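Local coordinates for protein polyguluronate lyase (Corynebacterium sp., PDB 1UAI) that probably cleaves alginate as a lyase acting on its poly(alpha-L-guluronate) blocks, at residues V18-E30 and F56-S68. Residues are numbered along the deposited sequence; the frame is centred on the assembly and turned at random.
Sequences VTLPIGSSGKPSE and FRAAVNGVTTSGS
V63 packs against the hairpin loop of 18-30 in this jellyroll beta-sandwich. The loop joins strands 16-20 and 27-31 of one sheet. The chain of 56-68 leaves strand 54-59 of the other sheet, makes a type I turn from A59 to G62, and then runs along the loop.

Two backbone bonds tie them. V63 N donates to P21 O at 2.8 Å, with 166° at the hydrogen. At the far end S66 N donates to G26 O, also at 2.8 Å, with 157° at the hydrogen. G26 is the third residue of the type II turn from S24 to K27, where its phi is positive. G26 CA lies 3.0 Å from T64 O in a CA-H...O contact. T64 O also takes a weak bond from G67 N. A water lies within hydrogen-bonding distance of L20 O and V63 O and links the segments.

With chi1 at 176°, the side chain of V63 turns CG1 away from its own N, toward S24 O and P28 N. V63 CG2 sits 3.4 Å from G23 O. CG and CD of P28 lie over the face of the T64-T65 peptide. K27 N, near CG1, is bonded within its own turn to S24 O.

Toward the strand, P21 CB touches A58 CB. R57 O is buried here without a hydrogen-bond partner; P21 CG abuts it at 3.5 Å.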
loop_
_atom_site.group_PDB
_atom_site.type_symbol
_atom_site.label_atom_id
_atom_site.label_comp_id
_atom_site.label_asym_id
_atom_site.label_seq_id
_atom_site.Cartn_x
_atom_site.Cartn_y
_atom_site.Cartn_z
ATOM N N VAL A 18 3.167 -10.103 -3.143
ATOM C CA VAL A 18 2.723 -9.599 -1.855
ATOM C C VAL A 18 3.739 -9.874 -0.752
ATOM O O VAL A 18 4.390 -10.925 -0.733
ATOM C CB VAL A 18 1.346 -10.215 -1.456
ATOM C CG1 VAL A 18 1.487 -11.710 -1.182
ATOM C CG2 VAL A 18 0.774 -9.486 -0.240
ATOM N N THR A 19 3.892 -8.898 0.140
ATOM C CA THR A 19 4.780 -9.010 1.295
ATOM C C THR A 19 3.828 -9.040 2.483
ATOM O O THR A 19 2.910 -8.218 2.569
ATOM C CB THR A 19 5.722 -7.803 1.417
ATOM O OG1 THR A 19 6.501 -7.685 0.220
ATOM C CG2 THR A 19 6.653 -7.972 2.615
ATOM N N LEU A 20 4.056 -9.981 3.392
ATOM C CA LEU A 20 3.183 -10.191 4.539
ATOM C C LEU A 20 3.770 -9.811 5.895
ATOM O O LEU A 20 4.961 -9.520 6.011
ATOM C CB LEU A 20 2.774 -11.666 4.562
ATOM C CG LEU A 20 2.156 -12.178 3.259
ATOM C CD1 LEU A 20 2.187 -13.697 3.231
ATOM C CD2 LEU A 20 0.734 -11.654 3.126
ATOM N N PRO A 21 2.924 -9.797 6.939
ATOM C CA PRO A 21 3.349 -9.461 8.299
ATOM C C PRO A 21 3.639 -10.713 9.129
ATOM O O PRO A 21 3.696 -10.657 10.360
ATOM C CB PRO A 21 2.166 -8.670 8.835
ATOM C CG PRO A 21 1.012 -9.402 8.244
ATOM C CD PRO A 21 1.456 -9.691 6.818
ATOM N N ILE A 22 3.798 -11.842 8.443
ATOM C CA ILE A 22 4.114 -13.108 9.090
ATOM C C ILE A 22 5.393 -13.645 8.460
ATOM O O ILE A 22 5.850 -13.132 7.437
ATOM C CB ILE A 22 2.979 -14.151 8.918
ATOM C CG1 ILE A 22 2.686 -14.382 7.434
ATOM C CG2 ILE A 22 1.729 -13.681 9.648
ATOM C CD1 ILE A 22 1.631 -15.445 7.177
ATOM N N GLY A 23 5.964 -14.674 9.081
ATOM C CA GLY A 23 7.191 -15.267 8.585
ATOM C C GLY A 23 8.151 -15.516 9.731
ATOM O O GLY A 23 7.810 -15.294 10.894
ATOM N N SER A 24 9.352 -15.987 9.411
ATOM C CA SER A 24 10.347 -16.245 10.438
ATOM C C SER A 24 10.950 -14.924 10.898
ATOM O O SER A 24 10.772 -13.890 10.252
ATOM C CB SER A 24 11.438 -17.181 9.906
ATOM O OG SER A 24 12.011 -16.688 8.709
ATOM N N SER A 25 11.661 -14.967 12.020
ATOM C CA SER A 25 12.281 -13.785 12.605
ATOM C C SER A 25 12.977 -12.857 11.613
ATOM O O SER A 25 13.925 -13.249 10.934
ATOM C CB SER A 25 13.277 -14.209 13.688
ATOM O OG SER A 25 13.864 -13.079 14.308
ATOM N N GLY A 26 12.495 -11.620 11.542
ATOM C CA GLY A 26 13.082 -10.629 10.659
ATOM C C GLY A 26 13.021 -10.910 9.169
ATOM O O GLY A 26 13.740 -10.281 8.393
ATOM N N LYS A 27 12.166 -11.838 8.756
ATOM C CA LYS A 27 12.046 -12.175 7.343
ATOM C C LYS A 27 10.584 -12.268 6.913
ATOM O O LYS A 27 10.003 -13.353 6.892
ATOM C CB LYS A 27 12.756 -13.502 7.058
ATOM C CG LYS A 27 12.791 -13.904 5.589
ATOM C CD LYS A 27 13.412 -15.287 5.416
ATOM C CE LYS A 27 13.477 -15.705 3.953
ATOM N NZ LYS A 27 14.410 -14.855 3.163
ATOM N N PRO A 28 9.964 -11.125 6.576
ATOM C CA PRO A 28 8.561 -11.136 6.150
ATOM C C PRO A 28 8.368 -12.046 4.939
ATOM O O PRO A 28 9.111 -11.956 3.963
ATOM C CB PRO A 28 8.293 -9.672 5.811
ATOM C CG PRO A 28 9.197 -8.939 6.755
ATOM C CD PRO A 28 10.473 -9.746 6.670
ATOM N N SER A 29 7.376 -12.922 5.002
ATOM C CA SER A 29 7.108 -13.825 3.892
ATOM C C SER A 29 6.573 -13.078 2.682
ATOM O O SER A 29 5.817 -12.115 2.816
ATOM C CB SER A 29 6.083 -14.885 4.293
ATOM O OG SER A 29 6.575 -15.709 5.330
ATOM N N GLU A 30 6.974 -13.528 1.499
ATOM C CA GLU A 30 6.498 -12.940 0.257
ATOM C C GLU A 30 5.992 -14.061 -0.638
ATOM O O GLU A 30 6.544 -15.165 -0.641
ATOM C CB GLU A 30 7.610 -12.189 -0.480
ATOM C CG GLU A 30 8.194 -11.009 0.271
ATOM C CD GLU A 30 8.897 -10.027 -0.650
ATOM O OE1 GLU A 30 9.538 -10.471 -1.630
ATOM O OE2 GLU A 30 8.816 -8.808 -0.390
ATOM N N PHE A 56 -6.255 -6.242 3.593
ATOM C CA PHE A 56 -4.837 -6.264 3.947
ATOM C C PHE A 56 -4.768 -5.833 5.407
ATOM O O PHE A 56 -5.272 -4.764 5.763
ATOM C CB PHE A 56 -4.045 -5.251 3.121
ATOM C CG PHE A 56 -3.941 -5.587 1.663
ATOM C CD1 PHE A 56 -2.877 -6.343 1.185
ATOM C CD2 PHE A 56 -4.882 -5.104 0.761
ATOM C CE1 PHE A 56 -2.746 -6.608 -0.177
ATOM C CE2 PHE A 56 -4.762 -5.363 -0.602
ATOM C CZ PHE A 56 -3.690 -6.115 -1.073
ATOM N N ARG A 57 -4.151 -6.652 6.250
ATOM C CA ARG A 57 -4.033 -6.322 7.666
ATOM C C ARG A 57 -2.618 -6.573 8.162
ATOM O O ARG A 57 -2.009 -7.589 7.829
ATOM C CB ARG A 57 -5.017 -7.154 8.497
ATOM C CG ARG A 57 -4.979 -6.834 9.991
ATOM C CD ARG A 57 -5.891 -7.738 10.814
ATOM N NE ARG A 57 -7.292 -7.613 10.425
ATOM C CZ ARG A 57 -8.293 -8.247 11.028
ATOM N NH1 ARG A 57 -8.044 -9.050 12.055
ATOM N NH2 ARG A 57 -9.538 -8.084 10.602
ATOM N N ALA A 58 -2.098 -5.634 8.949
ATOM C CA ALA A 58 -0.766 -5.754 9.531
ATOM C C ALA A 58 -0.819 -5.212 10.957
ATOM O O ALA A 58 -1.091 -4.029 11.176
ATOM C CB ALA A 58 0.258 -4.981 8.705
ATOM N N ALA A 59 -0.569 -6.095 11.921
ATOM C CA ALA A 59 -0.591 -5.739 13.337
ATOM C C ALA A 59 0.757 -5.193 13.790
ATOM O O ALA A 59 1.783 -5.459 13.171
ATOM C CB ALA A 59 -0.976 -6.954 14.172
ATOM N N VAL A 60 0.751 -4.444 14.888
ATOM C CA VAL A 60 1.974 -3.831 15.393
ATOM C C VAL A 60 3.080 -4.809 15.774
ATOM O O VAL A 60 4.252 -4.431 15.822
ATOM C CB VAL A 60 1.679 -2.910 16.604
ATOM C CG1 VAL A 60 0.657 -1.853 16.206
ATOM C CG2 VAL A 60 1.178 -3.728 17.790
ATOM N N ASN A 61 2.713 -6.060 16.039
ATOM C CA ASN A 61 3.693 -7.079 16.411
ATOM C C ASN A 61 4.076 -7.917 15.195
ATOM O O ASN A 61 4.703 -8.969 15.324
ATOM C CB ASN A 61 3.118 -7.987 17.503
ATOM C CG ASN A 61 1.954 -8.824 17.010
ATOM O OD1 ASN A 61 1.322 -8.496 16.007
ATOM N ND2 ASN A 61 1.659 -9.907 17.720
ATOM N N GLY A 62 3.706 -7.439 14.010
ATOM C CA GLY A 62 4.009 -8.165 12.791
ATOM C C GLY A 62 5.488 -8.300 12.495
ATOM O O GLY A 62 6.316 -7.533 12.993
ATOM N N VAL A 63 5.817 -9.291 11.676
ATOM C CA VAL A 63 7.193 -9.540 11.288
ATOM C C VAL A 63 7.671 -8.399 10.398
ATOM O O VAL A 63 6.946 -7.943 9.509
ATOM C CB VAL A 63 7.312 -10.879 10.523
ATOM C CG1 VAL A 63 8.741 -11.090 10.044
ATOM C CG2 VAL A 63 6.879 -12.026 11.424
ATOM N N THR A 64 8.883 -7.926 10.657
ATOM C CA THR A 64 9.464 -6.841 9.882
ATOM C C THR A 64 10.886 -7.223 9.503
ATOM O O THR A 64 11.494 -8.082 10.140
ATOM C CB THR A 64 9.503 -5.526 10.688
ATOM O OG1 THR A 64 10.372 -5.681 11.819
ATOM C CG2 THR A 64 8.109 -5.160 11.173
ATOM N N THR A 65 11.411 -6.579 8.467
ATOM C CA THR A 65 12.763 -6.856 8.001
ATOM C C THR A 65 13.778 -6.718 9.132
ATOM O O THR A 65 13.875 -5.666 9.768
ATOM C CB THR A 65 13.156 -5.905 6.855
ATOM O OG1 THR A 65 12.193 -6.008 5.799
ATOM C CG2 THR A 65 14.533 -6.265 6.312
ATOM N N SER A 66 14.525 -7.793 9.373
ATOM C CA SER A 66 15.549 -7.833 10.414
ATOM C C SER A 66 14.970 -7.873 11.826
ATOM O O SER A 66 15.601 -8.392 12.747
ATOM C CB SER A 66 16.490 -6.631 10.282
ATOM O OG SER A 66 17.168 -6.646 9.037
ATOM N N GLY A 67 13.768 -7.331 11.992
ATOM C CA GLY A 67 13.140 -7.312 13.299
ATOM C C GLY A 67 12.878 -5.885 13.737
ATOM O O GLY A 67 12.170 -5.638 14.713
ATOM N N SER A 68 13.460 -4.943 13.004
ATOM C CA SER A 68 13.297 -3.527 13.293
ATOM C C SER A 68 12.625 -2.869 12.097
ATOM O O SER A 68 13.027 -3.078 10.953
ATOM C CB SER A 68 14.658 -2.879 13.550
ATOM O OG SER A 68 15.505 -3.013 12.423
HETATM O O HOH W 1 5.964 -7.101 7.108
#